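Local coordinates for protein putative SnoaL-like polyketide cyclase (Shewanella putrefaciens, PDB 3GZB) that is of unknown function but, as a SnoaL-like member of the NTF2 clan, may act as a polyketide cyclase or bind a related small substrate, at residues Arg72-Glu85 and Met96-Gln108. Sequence-based numbering, arbitrary orientation. Where two conformers were deposited one is given.
Sequences RAHQGVLEYDFNIE and MIGNYHFKGPGEQ. With EDO (1,2-ethanediol), chain M.
Phe82 and Tyr100 form an offset stack, their ring planes 8° apart and centroids 4.1 Å from each other; Tyr100 CZ lies over the middle of one face of the Phe82 ring, while Ile84 CG2 lies near the rim of the opposite face. With its CG anti to the backbone N, Phe82 reaches Tyr100 and, at its far end, Met96, whose CB comes to 3.6 Å from Phe82 CE2 and whose selenium sits at the ring edge, a Met-aromatic contact. A second offset stack joins Tyr80 to Phe102: the planes meet at 11°, Phe102 CE2 is 3.4 Å from Tyr80 CG, and Tyr80 CB adds a CH-pi contact over the Phe102 face. Tyr80 takes the position between its backbone N and carbonyl carbon (chi1 62°), and its ring edge meets Tyr100 CD1, bringing the two stacks together. The Phe82/Tyr100 stack sits on one face of the antiparallel pairing of 81-84 with 96-103, in the curved sheet of the NTF2-like alpha+beta cone fold, with paired backbone bonds at Asp81-His101 and Asn83-Asn99. Gly98 CA and Ile84 CA approach to 4.0 Å, a closeness that the lack of a side chain at Gly98 permits. Past the Asp81-His101 pair the backbones separate, CA to CA 6.2 Å between Leu78 and Gly104, and a water links Leu78 N, weakly, to Lys103 O. In one of its two conformers, Gln108 NE2 donates to an in-plane lone pair of Gln75 O at 3.0 Å, at the His74-Val77 type II turn. On the face carrying Asp81 and Asn83, one water bridges Asp81 OD2, Asn83 ND2 and His101 ND1, while His101 NE2 bonds Asp117. Helix 21-34 packs Met30 on Phe82 and Tyr100; His74 ND1 bonds His36 NE2, and Tyr80 OH and His74 NE2 hydrogen-bond a bound methylpentanediol, probably from the crystallisation liquor, consistent with a pocket there.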
ATOM      1  N   ARG A  72     -18.620  -6.523 -15.102  1.00  7.78           N
ATOM      2  CA  ARG A  72     -18.115  -6.647 -16.481  1.00  8.02           C
ATOM      3  C   ARG A  72     -16.648  -7.141 -16.542  1.00  9.11           C
ATOM      4  O   ARG A  72     -16.321  -8.048 -17.313  1.00  9.77           O
ATOM      5  CB  ARG A  72     -18.271  -5.366 -17.280  1.00  9.12           C
ATOM      6  CG  ARG A  72     -19.696  -4.990 -17.548  1.00  8.73           C
ATOM      7  CD  ARG A  72     -19.785  -3.663 -18.297  1.00  9.81           C
ATOM      8  NE  ARG A  72     -21.143  -3.256 -18.564  1.00  9.88           N
ATOM      9  CZ  ARG A  72     -21.871  -3.663 -19.600  1.00 13.20           C
ATOM     10  NH1 ARG A  72     -21.383  -4.540 -20.476  1.00 15.77           N
ATOM     11  NH2 ARG A  72     -23.121  -3.193 -19.780  1.00 14.59           N
ATOM     12  N   ALA A  73     -15.792  -6.576 -15.718  1.00  8.94           N
ATOM     13  CA  ALA A  73     -14.388  -6.952 -15.717  1.00  9.52           C
ATOM     14  C   ALA A  73     -14.199  -8.445 -15.384  1.00 10.84           C
ATOM     15  O   ALA A  73     -13.246  -9.064 -15.871  1.00 11.53           O
ATOM     16  CB  ALA A  73     -13.610  -6.048 -14.740  1.00  9.13           C
ATOM     17  N   HIS A  74     -15.088  -8.994 -14.556  1.00  9.40           N
ATOM     18  CA  HIS A  74     -14.948 -10.370 -14.079  1.00  8.62           C
ATOM     19  C   HIS A  74     -15.813 -11.409 -14.755  1.00  8.85           C
ATOM     20  O   HIS A  74     -15.934 -12.529 -14.244  1.00 10.02           O
ATOM     21  CB  HIS A  74     -15.099 -10.382 -12.564  1.00 10.34           C
ATOM     22  CG  HIS A  74     -13.889  -9.857 -11.873  1.00 12.53           C
ATOM     23  ND1 HIS A  74     -13.083 -10.630 -11.060  1.00  9.43           N
ATOM     24  CD2 HIS A  74     -13.333  -8.621 -11.878  1.00 21.33           C
ATOM     25  CE1 HIS A  74     -12.070  -9.908 -10.627  1.00 11.20           C
ATOM     26  NE2 HIS A  74     -12.198  -8.676 -11.092  1.00 20.60           N
ATOM     27  N   GLN A  75     -16.426 -11.059 -15.881  1.00  8.75           N
ATOM     28  CA  GLN A  75     -17.160 -12.055 -16.654  1.00  8.94           C
ATOM     29  C   GLN A  75     -16.298 -13.264 -16.877  1.00 10.04           C
ATOM     30  O   GLN A  75     -15.221 -13.149 -17.453  1.00 10.45           O
ATOM     31  CB  GLN A  75     -17.652 -11.473 -17.984  1.00  7.38           C
ATOM     32  CG  GLN A  75     -18.360 -12.531 -18.819  1.00  8.43           C
ATOM     33  CD  GLN A  75     -18.945 -12.141 -20.152  1.00  9.75           C
ATOM     34  OE1 GLN A  75     -19.421 -13.039 -20.867  1.00  9.34           O
ATOM     35  NE2 GLN A  75     -18.867 -10.883 -20.538  1.00  8.83           N
ATOM     36  N   GLY A  76     -16.785 -14.396 -16.392  1.00 11.33           N
ATOM     37  CA  GLY A  76     -16.083 -15.682 -16.587  1.00 13.27           C
ATOM     38  C   GLY A  76     -14.966 -15.985 -15.589  1.00 13.91           C
ATOM     39  O   GLY A  76     -14.377 -17.063 -15.646  1.00 16.58           O
ATOM     40  N   VAL A  77     -14.663 -15.042 -14.718  1.00  9.44           N
ATOM     41  CA  VAL A  77     -13.580 -15.211 -13.758  1.00  8.71           C
ATOM     42  C   VAL A  77     -14.112 -15.991 -12.574  1.00 10.80           C
ATOM     43  O   VAL A  77     -15.143 -15.643 -11.988  1.00 11.80           O
ATOM     44  CB  VAL A  77     -13.002 -13.841 -13.346  1.00  8.98           C
ATOM     45  CG1 VAL A  77     -11.837 -14.022 -12.320  1.00 10.69           C
ATOM     46  CG2 VAL A  77     -12.505 -13.098 -14.628  1.00 10.32           C
ATOM     47  N   LEU A  78     -13.374 -17.023 -12.167  1.00 11.31           N
ATOM     48  CA  LEU A  78     -13.721 -17.822 -11.004  1.00 10.52           C
ATOM     49  C   LEU A  78     -13.331 -17.097  -9.720  1.00 10.74           C
ATOM     50  O   LEU A  78     -12.555 -16.118  -9.779  1.00 11.10           O
ATOM     51  CB  LEU A  78     -13.031 -19.195 -11.094  1.00 12.73           C
ATOM     52  CG  LEU A  78     -13.419 -20.061 -12.301  1.00 15.29           C
ATOM     53  CD1 LEU A  78     -12.549 -21.372 -12.288  1.00 15.06           C
ATOM     54  CD2 LEU A  78     -14.911 -20.337 -12.311  1.00 16.93           C
ATOM     55  N   GLU A  79     -13.784 -17.568  -8.569  1.00 10.82           N
ATOM     56  CA  GLU A  79     -13.334 -16.949  -7.316  1.00 10.74           C
ATOM     57  C   GLU A  79     -11.810 -16.860  -7.326  1.00  9.19           C
ATOM     58  O   GLU A  79     -11.126 -17.806  -7.748  1.00 10.45           O
ATOM     59  CB  GLU A  79     -13.778 -17.750  -6.087  1.00 12.05           C
ATOM     60  CG  GLU A  79     -13.217 -17.250  -4.783  1.00 14.04           C
ATOM     61  CD  GLU A  79     -13.801 -17.888  -3.531  1.00 19.15           C
ATOM     62  OE1 GLU A  79     -14.682 -18.771  -3.665  1.00 17.37           O
ATOM     63  OE2 GLU A  79     -13.349 -17.493  -2.416  1.00 14.81           O
ATOM     64  N   TYR A  80     -11.288 -15.729  -6.857  1.00  9.20           N
ATOM     65  CA  TYR A  80      -9.860 -15.509  -6.737  1.00  9.18           C
ATOM     66  C   TYR A  80      -9.513 -15.246  -5.279  1.00  9.84           C
ATOM     67  O   TYR A  80     -10.394 -15.075  -4.458  1.00 10.76           O
ATOM     68  CB  TYR A  80      -9.370 -14.408  -7.663  1.00  9.54           C
ATOM     69  CG  TYR A  80      -9.936 -13.028  -7.450  1.00  8.79           C
ATOM     70  CD1 TYR A  80     -11.235 -12.702  -7.839  1.00  8.77           C
ATOM     71  CD2 TYR A  80      -9.134 -12.022  -6.926  1.00  9.05           C
ATOM     72  CE1 TYR A  80     -11.749 -11.416  -7.676  1.00  9.12           C
ATOM     73  CE2 TYR A  80      -9.631 -10.719  -6.771  1.00  9.40           C
ATOM     74  CZ  TYR A  80     -10.934 -10.426  -7.192  1.00 10.94           C
ATOM     75  OH  TYR A  80     -11.451  -9.151  -7.083  1.00 10.42           O
ATOM     76  N   ASP A  81      -8.227 -15.297  -4.961  1.00 10.95           N
ATOM     77  CA  ASP A  81      -7.798 -15.138  -3.569  1.00 11.27           C
ATOM     78  C   ASP A  81      -6.924 -13.928  -3.398  1.00 11.06           C
ATOM     79  O   ASP A  81      -6.172 -13.558  -4.318  1.00 12.36           O
ATOM     80  CB  ASP A  81      -7.055 -16.369  -3.064  1.00 10.13           C
ATOM     81  CG  ASP A  81      -7.921 -17.610  -3.039  1.00 14.21           C
ATOM     82  OD1 ASP A  81      -9.151 -17.519  -2.845  1.00 13.94           O
ATOM     83  OD2 ASP A  81      -7.336 -18.700  -3.224  1.00 16.79           O
ATOM     84  N   PHE A  82      -7.030 -13.296  -2.241  1.00  9.80           N
ATOM     85  CA  PHE A  82      -6.085 -12.293  -1.839  1.00  9.29           C
ATOM     86  C   PHE A  82      -5.272 -12.914  -0.704  1.00 11.22           C
ATOM     87  O   PHE A  82      -5.818 -13.127   0.382  1.00 10.58           O
ATOM     88  CB  PHE A  82      -6.767 -11.002  -1.423  1.00 10.78           C
ATOM     89  CG  PHE A  82      -5.859  -9.838  -1.150  1.00 11.24           C
ATOM     90  CD1 PHE A  82      -4.678  -9.609  -1.827  1.00 11.11           C
ATOM     91  CD2 PHE A  82      -6.284  -8.878  -0.293  1.00 15.89           C
ATOM     92  CE1 PHE A  82      -3.938  -8.489  -1.612  1.00 12.31           C
ATOM     93  CE2 PHE A  82      -5.533  -7.722  -0.082  1.00 17.77           C
ATOM     94  CZ  PHE A  82      -4.353  -7.553  -0.734  1.00 13.61           C
ATOM     95  N   ASN A  83      -4.033 -13.265  -1.002  1.00 10.10           N
ATOM     96  CA  ASN A  83      -3.152 -13.937  -0.053  1.00 11.65           C
ATOM     97  C   ASN A  83      -2.318 -12.857   0.566  1.00 10.90           C
ATOM     98  O   ASN A  83      -1.376 -12.319  -0.046  1.00 12.24           O
ATOM     99  CB  ASN A  83      -2.339 -14.990  -0.772  1.00 10.19           C
ATOM    100  CG  ASN A  83      -3.186 -16.116  -1.292  1.00 13.34           C
ATOM    101  OD1 ASN A  83      -4.077 -16.587  -0.599  1.00 17.36           O
ATOM    102  ND2 ASN A  83      -2.940 -16.554  -2.522  1.00 14.75           N
ATOM    103  N   ILE A  84      -2.660 -12.519   1.796  1.00 10.80           N
ATOM    104  CA  ILE A  84      -1.992 -11.382   2.421  1.00 10.25           C
ATOM    105  C   ILE A  84      -0.732 -11.731   3.177  1.00 11.81           C
ATOM    106  O   ILE A  84      -0.610 -12.822   3.802  1.00 12.74           O
ATOM    107  CB  ILE A  84      -2.874 -10.578   3.299  1.00 16.25           C
ATOM    108  CG1 ILE A  84      -3.426 -11.367   4.431  1.00 16.45           C
ATOM    109  CG2 ILE A  84      -4.005  -9.867   2.422  1.00 20.17           C
ATOM    110  CD1 ILE A  84      -4.001 -10.397   5.584  1.00 21.99           C
ATOM    111  N   GLU A  85       0.255 -10.878   3.012  1.00 11.12           N
ATOM    112  CA  GLU A  85       1.484 -10.936   3.785  1.00 12.47           C
ATOM    113  C   GLU A  85       1.422 -10.103   5.055  1.00 13.18           C
ATOM    114  O   GLU A  85       2.025 -10.466   6.101  1.00 12.95           O
ATOM    115  CB  GLU A  85       2.657 -10.479   2.923  1.00 15.17           C
ATOM    116  CG  GLU A  85       2.890 -11.411   1.738  1.00 21.91           C
ATOM    117  CD  GLU A  85       3.265 -12.838   2.126  1.00 36.25           C
ATOM    118  OE1 GLU A  85       3.918 -13.027   3.186  1.00 36.41           O
ATOM    119  OE2 GLU A  85       2.914 -13.765   1.347  1.00 32.24           O
HETATM  120  N   MSE A  96      -3.488  -3.393   3.223  1.00  8.92           N
HETATM  121  CA  MSE A  96      -3.254  -4.830   2.995  1.00  9.14           C
HETATM  122  C   MSE A  96      -2.226  -5.010   1.917  1.00  9.42           C
HETATM  123  O   MSE A  96      -2.360  -4.448   0.847  1.00 10.67           O
HETATM  124  CB  MSE A  96      -4.548  -5.544   2.625  1.00 10.74           C
HETATM  125  CG  MSE A  96      -5.581  -5.487   3.759  1.00  9.22           C
HETATM  126 SE   MSE A  96      -7.384  -5.916   3.175  0.75  8.75          SE
HETATM  127  CE  MSE A  96      -7.707  -4.303   2.278  1.00 13.60           C
ATOM    128  N   ILE A  97      -1.160  -5.748   2.214  1.00  9.51           N
ATOM    129  CA  ILE A  97      -0.064  -6.040   1.314  1.00  7.96           C
ATOM    130  C   ILE A  97      -0.124  -7.522   1.019  1.00 10.09           C
ATOM    131  O   ILE A  97      -0.147  -8.333   1.963  1.00  9.79           O
ATOM    132  CB  ILE A  97       1.283  -5.727   1.967  1.00 10.08           C
ATOM    133  CG1 ILE A  97       1.386  -4.286   2.406  1.00  9.81           C
ATOM    134  CG2 ILE A  97       2.428  -6.111   1.003  1.00 11.14           C
ATOM    135  CD1 ILE A  97       2.617  -3.941   3.319  1.00 13.31           C
ATOM    136  N   GLY A  98      -0.134  -7.924  -0.261  1.00 10.19           N
ATOM    137  CA  GLY A  98      -0.257  -9.318  -0.581  1.00 10.63           C
ATOM    138  C   GLY A  98      -0.204  -9.599  -2.062  1.00 10.06           C
ATOM    139  O   GLY A  98       0.395  -8.839  -2.804  1.00 12.04           O
ATOM    140  N   ASN A  99      -0.731 -10.756  -2.478  1.00 11.61           N
ATOM    141  CA  ASN A  99      -0.759 -11.196  -3.856  1.00 12.35           C
ATOM    142  C   ASN A  99      -2.182 -11.634  -4.174  1.00 11.60           C
ATOM    143  O   ASN A  99      -2.807 -12.377  -3.378  1.00 13.28           O
ATOM    144  CB  ASN A  99       0.190 -12.385  -4.143  1.00 14.43           C
ATOM    145  CG  ASN A  99       1.632 -12.019  -4.057  1.00 26.13           C
ATOM    146  OD1 ASN A  99       2.207 -11.543  -5.017  1.00 27.47           O
ATOM    147  ND2 ASN A  99       2.246 -12.265  -2.899  1.00 27.00           N
ATOM    148  N   TYR A 100      -2.697 -11.210  -5.324  1.00 10.02           N
ATOM    149  CA  TYR A 100      -3.946 -11.706  -5.813  1.00  9.51           C
ATOM    150  C   TYR A 100      -3.701 -12.906  -6.725  1.00 10.78           C
ATOM    151  O   TYR A 100      -2.966 -12.795  -7.724  1.00 11.18           O
ATOM    152  CB  TYR A 100      -4.736 -10.659  -6.583  1.00  9.54           C
ATOM    153  CG  TYR A 100      -5.324  -9.529  -5.748  1.00  8.42           C
ATOM    154  CD1 TYR A 100      -6.504  -9.712  -5.027  1.00  8.80           C
ATOM    155  CD2 TYR A 100      -4.691  -8.314  -5.626  1.00 11.39           C
ATOM    156  CE1 TYR A 100      -7.061  -8.690  -4.308  1.00 10.03           C
ATOM    157  CE2 TYR A 100      -5.252  -7.280  -4.834  1.00  9.59           C
ATOM    158  CZ  TYR A 100      -6.443  -7.485  -4.199  1.00 10.70           C
ATOM    159  OH  TYR A 100      -7.014  -6.444  -3.488  1.00 10.15           O
ATOM    160  N   HIS A 101      -4.271 -14.034  -6.361  1.00  9.26           N
ATOM    161  CA  HIS A 101      -4.115 -15.300  -7.089  1.00  9.22           C
ATOM    162  C   HIS A 101      -5.372 -15.617  -7.860  1.00  9.22           C
ATOM    163  O   HIS A 101      -6.434 -15.840  -7.258  1.00 10.42           O
ATOM    164  CB  HIS A 101      -3.784 -16.417  -6.077  1.00 10.68           C
ATOM    165  CG  HIS A 101      -3.556 -17.739  -6.716  1.00 11.24           C
ATOM    166  ND1 HIS A 101      -3.717 -18.920  -6.031  1.00 13.45           N
ATOM    167  CD2 HIS A 101      -3.105 -18.068  -7.951  1.00 11.21           C
ATOM    168  CE1 HIS A 101      -3.409 -19.934  -6.832  1.00 15.07           C
ATOM    169  NE2 HIS A 101      -3.029 -19.451  -8.004  1.00 15.46           N
ATOM    170  N   PHE A 102      -5.214 -15.666  -9.189  1.00  9.50           N
ATOM    171  CA  PHE A 102      -6.270 -16.035 -10.108  1.00  9.65           C
ATOM    172  C   PHE A 102      -5.892 -17.357 -10.793  1.00 11.51           C
ATOM    173  O   PHE A 102      -4.780 -17.503 -11.329  1.00 11.40           O
ATOM    174  CB  PHE A 102      -6.472 -15.004 -11.215  1.00  9.70           C
ATOM    175  CG  PHE A 102      -7.003 -13.673 -10.760  1.00 10.00           C
ATOM    176  CD1 PHE A 102      -6.151 -12.703 -10.274  1.00 11.09           C
ATOM    177  CD2 PHE A 102      -8.352 -13.373 -10.898  1.00  9.26           C
ATOM    178  CE1 PHE A 102      -6.631 -11.450  -9.936  1.00 11.11           C
ATOM    179  CE2 PHE A 102      -8.838 -12.113 -10.517  1.00 10.40           C
ATOM    180  CZ  PHE A 102      -7.977 -11.173 -10.060  1.00 10.11           C
ATOM    181  N   LYS A 103      -6.832 -18.286 -10.805  1.00 11.05           N
ATOM    182  CA  LYS A 103      -6.728 -19.542 -11.564  1.00 11.49           C
ATOM    183  C   LYS A 103      -8.042 -19.837 -12.264  1.00 11.64           C
ATOM    184  O   LYS A 103      -9.120 -19.780 -11.636  1.00 14.62           O
ATOM    185  CB  LYS A 103      -6.317 -20.689 -10.680  1.00 12.85           C
ATOM    186  CG  LYS A 103      -6.146 -22.035 -11.438  1.00 19.48           C
ATOM    187  CD  LYS A 103      -5.455 -23.046 -10.530  1.00 25.01           C
ATOM    188  CE  LYS A 103      -4.964 -24.280 -11.297  1.00 39.43           C
ATOM    189  NZ  LYS A 103      -5.776 -25.494 -10.991  1.00 47.26           N
ATOM    190  N   GLY A 104      -7.980 -20.047 -13.563  1.00 12.52           N
ATOM    191  CA  GLY A 104      -9.189 -20.370 -14.326  1.00 12.29           C
ATOM    192  C   GLY A 104      -9.130 -19.952 -15.757  1.00 11.69           C
ATOM    193  O   GLY A 104      -8.069 -19.657 -16.280  1.00 11.98           O
ATOM    194  N   PRO A 105     -10.288 -19.931 -16.428  1.00 14.52           N
ATOM    195  CA  PRO A 105     -10.356 -19.526 -17.803  1.00 15.08           C
ATOM    196  C   PRO A 105      -9.650 -18.199 -18.032  1.00 12.14           C
ATOM    197  O   PRO A 105      -9.779 -17.283 -17.241  1.00 16.05           O
ATOM    198  CB  PRO A 105     -11.873 -19.378 -18.037  1.00 18.41           C
ATOM    199  CG  PRO A 105     -12.455 -20.449 -17.167  1.00 21.87           C
ATOM    200  CD  PRO A 105     -11.601 -20.395 -15.922  1.00 16.50           C
ATOM    201  N   GLY A 106      -8.877 -18.148 -19.112  1.00 15.88           N
ATOM    202  CA  GLY A 106      -7.998 -17.006 -19.340  1.00 17.19           C
ATOM    203  C   GLY A 106      -8.531 -15.915 -20.251  1.00 17.00           C
ATOM    204  O   GLY A 106      -7.780 -15.001 -20.624  1.00 15.94           O
ATOM    205  N   GLU A 107      -9.808 -15.979 -20.639  1.00 15.95           N
ATOM    206  CA  GLU A 107     -10.354 -14.961 -21.546  1.00 15.64           C
ATOM    207  C   GLU A 107     -10.056 -13.528 -21.120  1.00 14.76           C
ATOM    208  O   GLU A 107      -9.635 -12.705 -21.956  1.00 18.00           O
ATOM    209  CB  GLU A 107     -11.870 -15.137 -21.720  1.00 15.54           C
ATOM    210  CG  GLU A 107     -12.233 -16.152 -22.786  1.00 15.72           C
ATOM    211  CD  GLU A 107     -11.999 -17.596 -22.404  1.00 16.58           C
ATOM    212  OE1 GLU A 107     -11.835 -17.882 -21.196  1.00 15.40           O
ATOM    213  OE2 GLU A 107     -12.001 -18.436 -23.340  1.00 15.29           O
ATOM    214  N   GLN A 108     -10.311 -13.178 -19.870  1.00 13.69           N
ATOM    215  CA  GLN A 108     -10.103 -11.798 -19.381  0.50 13.46           C
ATOM    216  C   GLN A 108      -8.637 -11.408 -19.299  1.00 13.81           C
ATOM    217  O   GLN A 108      -8.301 -10.230 -19.116  1.00 16.08           O
ATOM    218  CB  GLN A 108     -10.719 -11.561 -17.989  0.50 14.72           C
ATOM    219  CG  GLN A 108     -12.211 -11.637 -17.927  0.50 14.73           C
ATOM    220  CD  GLN A 108     -12.923 -10.558 -18.731  0.50 20.79           C
ATOM    221  OE1 GLN A 108     -12.349  -9.529 -19.083  0.50 16.44           O
ATOM    222  NE2 GLN A 108     -14.196 -10.795 -19.008  0.50 14.53           N
TER
HETATM  223  C1  EDO M 158      -7.532 -18.973  -7.082  1.00 23.20           C
HETATM  224  O1  EDO M 158      -8.380 -18.568  -8.194  1.00 27.93           O
HETATM  225  C2  EDO M 158      -8.164 -20.100  -6.312  1.00 29.84           C
HETATM  226  O2  EDO M 158      -7.985 -21.190  -7.232  1.00 30.46           O
HETATM  227  O   HOH W   1     -11.211 -17.306 -15.211  1.00 33.17           O
HETATM  228  O   HOH W   2     -10.701 -17.422 -13.051  1.00 19.33           O
HETATM  229  O   HOH W   3      -9.670 -16.869 -10.431  1.00 19.78           O
HETATM  230  O   HOH W   4      -4.616 -18.966  -3.460  1.00 15.86           O
HETATM  231  O   HOH W   5       1.112 -13.643  -0.556  1.00 24.73           O